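Local coordinates for protein glucanase (Clostridium thermocellum, PDB 5GXX) that probably cleaves internal beta-1,4-glycosidic bonds of cellulose as a family 9 endoglucanase of the cellulosome of its bacterium, at residues M61-S64 and A65-G69; V145-M148 and A149-L152; T163-R166 and Y167-Y171. The protein carries 1 engineered substitution. All coordinates share one frame; numbering follows the deposited sequence.

The three contacts lie on three helices of the mainly helical family 9 domain. Interaction 2, on helix 142-158, is central: its centre is 9 Å from the centres of both interaction 1 and interaction 3, whose own centres are 15 Å apart. Gln147 OE1 packs 3.4 Å from Tyr63 CA, joining interactions 1 and 2. On another flank of interaction 2, Ala149 O lies 3.4 Å from Ala168 CB and Leu152 CD1 lies 3.6 Å from Tyr171 CE2. Interactions 1 and 3 do not touch, with nearest atoms about 8 Å apart. A bound calcium lies about 9 Å from the Tyr63 side chain and about 7 Å from that of Gln147.

Interaction 1: residues M61-S64 and A65-G69; sequences MAYS and AAMLG
Tyr63 turns its ring along the helix because CG stands trans to the backbone N (chi1 158°), while Met67, one turn later, places its CG beside its own N (chi1 -66°); the two side chains meet on the surface of helix 58-75. This i to i+4 pair belongs to the (alpha/alpha)6 barrel of family 9 glycoside hydrolases, and it is a Met-aromatic contact reinforced by a CH-pi interaction. Met67 CG does the closer touching. It rides 3.4 Å above the plane of the Tyr63 ring and is displaced toward the phenolic rim, which is why its nearest ring atom is Tyr63 CZ at 3.5 Å. Its line to the ring centroid departs 23° from the ring normal, so the methylene sits over the pi face. The bend at chi2 carries the sulfur out past the ring, and the bend at chi3 sets the terminal methyl: Met67 SD lies 4.6 Å from the centroid of the Tyr63 ring, approaching obliquely.

The backbone sets this spacing. Met67 N donates to Tyr63 O at 2.9 Å, and the preceding bond, from Ala66 N to Ala62 O, measures 2.8 Å. Met67 CG also sits 3.3 Å from Tyr63 O, so one methylene touches both its partner's carbonyl and its partner's ring.

All of the touching residues are buried. Helix 85-101 covers Ala62 and Ala65, helix 412-429 lies against Ser64, Met67 and Leu68, and the loop residues His243 and Cys248 touch Met67 and Tyr63. The hydroxyl of Ser64 is satisfied within the same helix, hydrogen-bonded to the carbonyl of Pro60. Beyond the sulfur, the terminal methyl Met67 CE lies off the ring, at its hydroxyl end, 4.0 Å from Tyr63 OH.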
loop_
_atom_site.group_PDB
_atom_site.type_symbol
_atom_site.label_atom_id
_atom_site.label_comp_id
_atom_site.label_asym_id
_atom_site.label_seq_id
_atom_site.Cartn_x
_atom_site.Cartn_y
_atom_site.Cartn_z
ATOM N N MET A 61 -36.887 -15.957 -12.210
ATOM C CA MET A 61 -37.499 -14.790 -12.821
ATOM C C MET A 61 -38.766 -15.190 -13.541
ATOM O O MET A 61 -39.821 -14.556 -13.361
ATOM C CB MET A 61 -36.562 -14.081 -13.799
ATOM C CG MET A 61 -37.013 -12.655 -14.068
ATOM S SD MET A 61 -36.390 -11.900 -15.579
ATOM C CE MET A 61 -34.614 -11.976 -15.383
ATOM N N ALA A 62 -38.666 -16.268 -14.324
ATOM C CA ALA A 62 -39.809 -16.745 -15.078
ATOM C C ALA A 62 -40.853 -17.301 -14.118
ATOM O O ALA A 62 -42.040 -17.069 -14.313
ATOM C CB ALA A 62 -39.367 -17.783 -16.103
ATOM N N TYR A 63 -40.428 -17.971 -13.048
ATOM C CA TYR A 63 -41.369 -18.510 -12.066
ATOM C C TYR A 63 -42.193 -17.361 -11.518
ATOM O O TYR A 63 -43.426 -17.441 -11.427
ATOM C CB TYR A 63 -40.642 -19.241 -10.930
ATOM C CG TYR A 63 -41.481 -19.347 -9.672
ATOM C CD1 TYR A 63 -42.382 -20.397 -9.507
ATOM C CD2 TYR A 63 -41.379 -18.380 -8.664
ATOM C CE1 TYR A 63 -43.173 -20.496 -8.368
ATOM C CE2 TYR A 63 -42.172 -18.472 -7.509
ATOM C CZ TYR A 63 -43.069 -19.524 -7.387
ATOM O OH TYR A 63 -43.862 -19.657 -6.268
ATOM N N SER A 64 -41.485 -16.293 -11.153
ATOM C CA SER A 64 -42.112 -15.108 -10.552
ATOM C C SER A 64 -43.118 -14.509 -11.531
ATOM O O SER A 64 -44.252 -14.202 -11.162
ATOM C CB SER A 64 -41.099 -14.053 -10.093
ATOM O OG SER A 64 -40.211 -14.562 -9.110
ATOM N N ALA A 65 -42.706 -14.321 -12.778
ATOM C CA ALA A 65 -43.631 -13.840 -13.805
ATOM C C ALA A 65 -44.853 -14.744 -13.978
ATOM O O ALA A 65 -45.981 -14.248 -14.056
ATOM C CB ALA A 65 -42.893 -13.693 -15.136
ATOM N N ALA A 66 -44.651 -16.061 -14.011
ATOM C CA ALA A 66 -45.761 -17.010 -14.106
ATOM C C ALA A 66 -46.751 -16.837 -12.951
ATOM O O ALA A 66 -47.963 -16.844 -13.142
ATOM C CB ALA A 66 -45.255 -18.448 -14.166
ATOM N N MET A 67 -46.226 -16.660 -11.743
ATOM C CA MET A 67 -47.094 -16.486 -10.578
ATOM C C MET A 67 -47.816 -15.143 -10.600
ATOM O O MET A 67 -48.978 -15.105 -10.193
ATOM C CB MET A 67 -46.260 -16.581 -9.311
ATOM C CG MET A 67 -45.654 -17.936 -9.045
ATOM S SD MET A 67 -46.861 -19.252 -8.982
ATOM C CE MET A 67 -47.685 -18.969 -7.408
ATOM N N LEU A 68 -47.187 -14.078 -11.093
ATOM C CA LEU A 68 -47.901 -12.815 -11.311
ATOM C C LEU A 68 -49.020 -12.990 -12.339
ATOM O O LEU A 68 -50.114 -12.440 -12.160
ATOM C CB LEU A 68 -46.962 -11.684 -11.732
ATOM C CG LEU A 68 -45.924 -11.240 -10.695
ATOM C CD1 LEU A 68 -45.292 -9.908 -11.117
ATOM C CD2 LEU A 68 -46.472 -11.115 -9.267
ATOM N N GLY A 69 -48.737 -13.772 -13.385
ATOM C CA GLY A 69 -49.744 -14.108 -14.389
ATOM C C GLY A 69 -50.882 -14.881 -13.755
ATOM O O GLY A 69 -52.058 -14.580 -14.012
#

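Interaction 2: residues V145-M148 and A149-L152; sequences VGQM and AAAL
Gln147 reaches forward by one turn to Ala150, its carboxamide oxygen OE1 lying 4.1 Å from Ala150 CB, a loose van der Waals approach. The bend at chi2 (60°) folds the amide along the helix. On another side of the helix, Leu152 rests on the preceding turn, with CG and CD1 each 3.5 Å from Met148 O, the carbonyl that also accepts Leu152 N at 3.1 Å. Regular i to i+4 backbone bonds fix these positions; Ala149 N to Val145 O, for example, measures 2.9 Å.

One shell further out, Gln147 OE1 accepts a hydrogen bond from the indole NE1 of Trp203, and NE2 is hydrogen-bonded too, so a buried amide has both ends satisfied and its rotation fixed.

Half of these eight residues are glycine or alanine, consistent with the close approach of other helices of the family 9 (alpha/alpha)6 barrel from several sides. Helix 198-212 meets Ala149 and Ala150 through Ala204, helix 85-101 covers Ala151 and Leu152 through Leu96, helix 162-178 presents Tyr164 to Leu152, and helix 58-75 brings Leu59 to Gln147 and Asn58 to Met148.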
loop_
_atom_site.group_PDB
_atom_site.type_symbol
_atom_site.label_atom_id
_atom_site.label_comp_id
_atom_site.label_asym_id
_atom_site.label_seq_id
_atom_site.Cartn_x
_atom_site.Cartn_y
_atom_site.Cartn_z
ATOM N N VAL A 145 -36.094 -23.440 -19.453
ATOM C CA VAL A 145 -36.893 -23.154 -20.639
ATOM C C VAL A 145 -38.380 -23.467 -20.461
ATOM O O VAL A 145 -39.233 -22.754 -20.990
ATOM C CB VAL A 145 -36.330 -23.888 -21.894
ATOM C CG1 VAL A 145 -37.178 -23.624 -23.144
ATOM C CG2 VAL A 145 -34.886 -23.459 -22.177
ATOM N N GLY A 146 -38.692 -24.518 -19.709
ATOM C CA GLY A 146 -40.079 -24.891 -19.457
ATOM C C GLY A 146 -40.774 -23.836 -18.609
ATOM O O GLY A 146 -41.943 -23.506 -18.827
ATOM N N GLN A 147 -40.045 -23.309 -17.632
ATOM C CA GLN A 147 -40.589 -22.231 -16.796
ATOM C C GLN A 147 -40.806 -20.949 -17.592
ATOM O O GLN A 147 -41.830 -20.277 -17.436
ATOM C CB GLN A 147 -39.726 -21.984 -15.543
ATOM C CG GLN A 147 -40.341 -21.050 -14.487
ATOM C CD GLN A 147 -41.661 -21.549 -13.924
ATOM O OE1 GLN A 147 -42.680 -20.875 -14.057
ATOM N NE2 GLN A 147 -41.654 -22.727 -13.305
ATOM N N MET A 148 -39.874 -20.635 -18.490
ATOM C CA MET A 148 -40.042 -19.465 -19.350
ATOM C C MET A 148 -41.282 -19.659 -20.226
ATOM O O MET A 148 -42.061 -18.725 -20.425
ATOM C CB MET A 148 -38.790 -19.210 -20.202
ATOM C CG MET A 148 -37.545 -18.857 -19.389
ATOM S SD MET A 148 -35.997 -18.954 -20.336
ATOM C CE MET A 148 -36.259 -17.699 -21.601
ATOM N N ALA A 149 -41.490 -20.884 -20.708
ATOM C CA ALA A 149 -42.676 -21.193 -21.503
ATOM C C ALA A 149 -43.962 -20.984 -20.708
ATOM O O ALA A 149 -44.917 -20.406 -21.221
ATOM C CB ALA A 149 -42.631 -22.626 -21.999
ATOM N N ALA A 150 -43.976 -21.470 -19.466
ATOM C CA ALA A 150 -45.153 -21.379 -18.614
ATOM C C ALA A 150 -45.521 -19.922 -18.355
ATOM O O ALA A 150 -46.694 -19.543 -18.431
ATOM C CB ALA A 150 -44.896 -22.098 -17.290
ATOM N N ALA A 151 -44.510 -19.107 -18.053
ATOM C CA ALA A 151 -44.722 -17.685 -17.773
ATOM C C ALA A 151 -45.347 -16.995 -18.974
ATOM O O ALA A 151 -46.303 -16.223 -18.856
ATOM C CB ALA A 151 -43.409 -17.020 -17.409
ATOM N N LEU A 152 -44.815 -17.322 -20.146
ATOM C CA LEU A 152 -45.363 -16.751 -21.372
ATOM C C LEU A 152 -46.746 -17.293 -21.738
ATOM O O LEU A 152 -47.579 -16.572 -22.301
ATOM C CB LEU A 152 -44.362 -16.910 -22.522
ATOM C CG LEU A 152 -43.119 -16.024 -22.370
ATOM C CD1 LEU A 152 -41.957 -16.554 -23.209
ATOM C CD2 LEU A 152 -43.411 -14.559 -22.708
#

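Interaction 3: residues T163-R166 and Y167-Y171; sequences TYLR and YAKKY
A single water joins Arg166 to Tyr167: water 1 accepts a hydrogen bond from Arg166 NE at 3.0 Å and is hydrogen-bonded to Tyr167 OH, also at 3.0 Å. It lies in the guanidinium plane, at the edge where the N-H of NE points. Arg166 reaches this position with a chain fully extended from CG to NE, starting trans to the backbone N (chi1 176°). A second water mediates between two cations. Water 2 accepts from Lys170 NZ at 3.0 Å and, weakly, from Arg166 NH2 at 3.5 Å. The two charged nitrogens, Arg166 NH2 and Lys170 NZ, are 3.8 Å apart, and the shared water oxygen may ease their repulsion; the chains cross obliquely, and Lys170 bends only at its last torsion (chi4 -73°).

These groups decorate the partly solvent-facing side of helix 162-178 in the (alpha/alpha)6 barrel typical of family 9. The Tyr167 ring is framed by its own helix. Thr163 runs alongside it, pointing the same way, with CG2 3.9 Å from Tyr167 CD1; the carbonyl oxygen Thr163 O approaches that same carbon in the ring plane at 3.3 Å. Lys170 CD covers one face near the rim.

Round the helix, Leu165 and Lys169 make an apolar pair: Lys169 CE lies 3.9 Å from Leu165 CD1, the aliphatic stem of the lysine crossing the leucine branch while its chain continues extended. Leu165 also packs on Leu208 and Thr212 of helix 198-212. On the buried side Tyr164 faces helix 85-101, where its hydroxyl is hydrogen-bonded to OD1 of Asp97, and the hydroxyl of Tyr171 is bound to the carbonyl oxygen of Leu99.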
loop_
_atom_site.group_PDB
_atom_site.type_symbol
_atom_site.label_atom_id
_atom_site.label_comp_id
_atom_site.label_asym_id
_atom_site.label_seq_id
_atom_site.Cartn_x
_atom_site.Cartn_y
_atom_site.Cartn_z
ATOM N N THR A 163 -47.967 -12.744 -29.219
ATOM C CA THR A 163 -46.520 -12.911 -29.245
ATOM C C THR A 163 -46.111 -13.799 -28.073
ATOM O O THR A 163 -45.336 -14.737 -28.246
ATOM C CB THR A 163 -45.794 -11.547 -29.187
ATOM O OG1 THR A 163 -46.080 -10.807 -30.379
ATOM C CG2 THR A 163 -44.283 -11.693 -29.063
ATOM N N TYR A 164 -46.644 -13.516 -26.888
ATOM C CA TYR A 164 -46.269 -14.322 -25.736
ATOM C C TYR A 164 -46.617 -15.793 -25.965
ATOM O O TYR A 164 -45.834 -16.675 -25.607
ATOM C CB TYR A 164 -46.871 -13.793 -24.423
ATOM C CG TYR A 164 -46.395 -12.409 -24.012
ATOM C CD1 TYR A 164 -45.184 -11.886 -24.465
ATOM C CD2 TYR A 164 -47.171 -11.610 -23.176
ATOM C CE1 TYR A 164 -44.758 -10.609 -24.097
ATOM C CE2 TYR A 164 -46.762 -10.347 -22.820
ATOM C CZ TYR A 164 -45.560 -9.845 -23.278
ATOM O OH TYR A 164 -45.168 -8.580 -22.888
ATOM N N LEU A 165 -47.758 -16.060 -26.598
ATOM C CA LEU A 165 -48.198 -17.428 -26.852
ATOM C C LEU A 165 -47.287 -18.117 -27.867
ATOM O O LEU A 165 -46.940 -19.287 -27.707
ATOM C CB LEU A 165 -49.660 -17.465 -27.326
ATOM C CG LEU A 165 -50.180 -18.868 -27.664
ATOM C CD1 LEU A 165 -50.134 -19.853 -26.487
ATOM C CD2 LEU A 165 -51.580 -18.793 -28.252
ATOM N N ARG A 166 -46.883 -17.369 -28.892
ATOM C CA ARG A 166 -45.957 -17.884 -29.893
ATOM C C ARG A 166 -44.649 -18.357 -29.244
ATOM O O ARG A 166 -44.176 -19.466 -29.526
ATOM C CB ARG A 166 -45.698 -16.820 -30.961
ATOM C CG ARG A 166 -44.665 -17.215 -32.013
ATOM C CD ARG A 166 -44.473 -16.099 -33.045
ATOM N NE ARG A 166 -43.371 -16.363 -33.971
ATOM C CZ ARG A 166 -43.462 -17.119 -35.071
ATOM N NH1 ARG A 166 -44.600 -17.730 -35.386
ATOM N NH2 ARG A 166 -42.390 -17.288 -35.843
ATOM N N TYR A 167 -44.089 -17.520 -28.368
ATOM C CA TYR A 167 -42.842 -17.843 -27.678
ATOM C C TYR A 167 -43.037 -18.900 -26.597
ATOM O O TYR A 167 -42.148 -19.721 -26.379
ATOM C CB TYR A 167 -42.155 -16.584 -27.143
ATOM C CG TYR A 167 -41.451 -15.836 -28.258
ATOM C CD1 TYR A 167 -42.165 -15.021 -29.140
ATOM C CD2 TYR A 167 -40.079 -15.977 -28.453
ATOM C CE1 TYR A 167 -41.523 -14.361 -30.189
ATOM C CE2 TYR A 167 -39.426 -15.318 -29.496
ATOM C CZ TYR A 167 -40.152 -14.502 -30.349
ATOM O OH TYR A 167 -39.509 -13.845 -31.382
ATOM N N ALA A 168 -44.189 -18.894 -25.929
ATOM C CA ALA A 168 -44.497 -19.979 -24.998
ATOM C C ALA A 168 -44.436 -21.333 -25.705
ATOM O O ALA A 168 -43.892 -22.303 -25.172
ATOM C CB ALA A 168 -45.858 -19.781 -24.388
ATOM N N LYS A 169 -44.992 -21.403 -26.915
ATOM C CA LYS A 169 -44.960 -22.640 -27.685
ATOM C C LYS A 169 -43.552 -22.962 -28.173
ATOM O O LYS A 169 -43.171 -24.135 -28.176
ATOM C CB LYS A 169 -45.900 -22.539 -28.882
ATOM C CG LYS A 169 -47.369 -22.484 -28.520
ATOM C CD LYS A 169 -48.225 -22.316 -29.770
ATOM C CE LYS A 169 -49.701 -22.313 -29.432
ATOM N NZ LYS A 169 -50.502 -22.481 -30.685
ATOM N N LYS A 170 -42.798 -21.934 -28.573
ATOM C CA LYS A 170 -41.418 -22.129 -29.015
ATOM C C LYS A 170 -40.619 -22.775 -27.884
ATOM O O LYS A 170 -39.952 -23.797 -28.060
ATOM C CB LYS A 170 -40.751 -20.806 -29.415
ATOM C CG LYS A 170 -40.965 -20.289 -30.829
ATOM C CD LYS A 170 -40.089 -19.058 -31.028
ATOM C CE LYS A 170 -40.426 -18.292 -32.300
ATOM N NZ LYS A 170 -39.955 -19.016 -33.509
ATOM N N TYR A 171 -40.739 -22.190 -26.695
ATOM C CA TYR A 171 -39.953 -22.630 -25.556
ATOM C C TYR A 171 -40.394 -24.001 -25.048
ATOM O O TYR A 171 -39.554 -24.841 -24.729
ATOM C CB TYR A 171 -39.974 -21.577 -24.444
ATOM C CG TYR A 171 -39.285 -20.275 -24.796
ATOM C CD1 TYR A 171 -38.452 -20.154 -25.919
ATOM C CD2 TYR A 171 -39.457 -19.147 -24.004
ATOM C CE1 TYR A 171 -37.813 -18.953 -26.205
ATOM C CE2 TYR A 171 -38.817 -17.952 -24.290
ATOM C CZ TYR A 171 -38.005 -17.854 -25.396
ATOM O OH TYR A 171 -37.398 -16.655 -25.666
HETATM O O HOH W 1 -40.802 -14.860 -33.938
HETATM O O HOH W 2 -39.075 -16.612 -35.072
#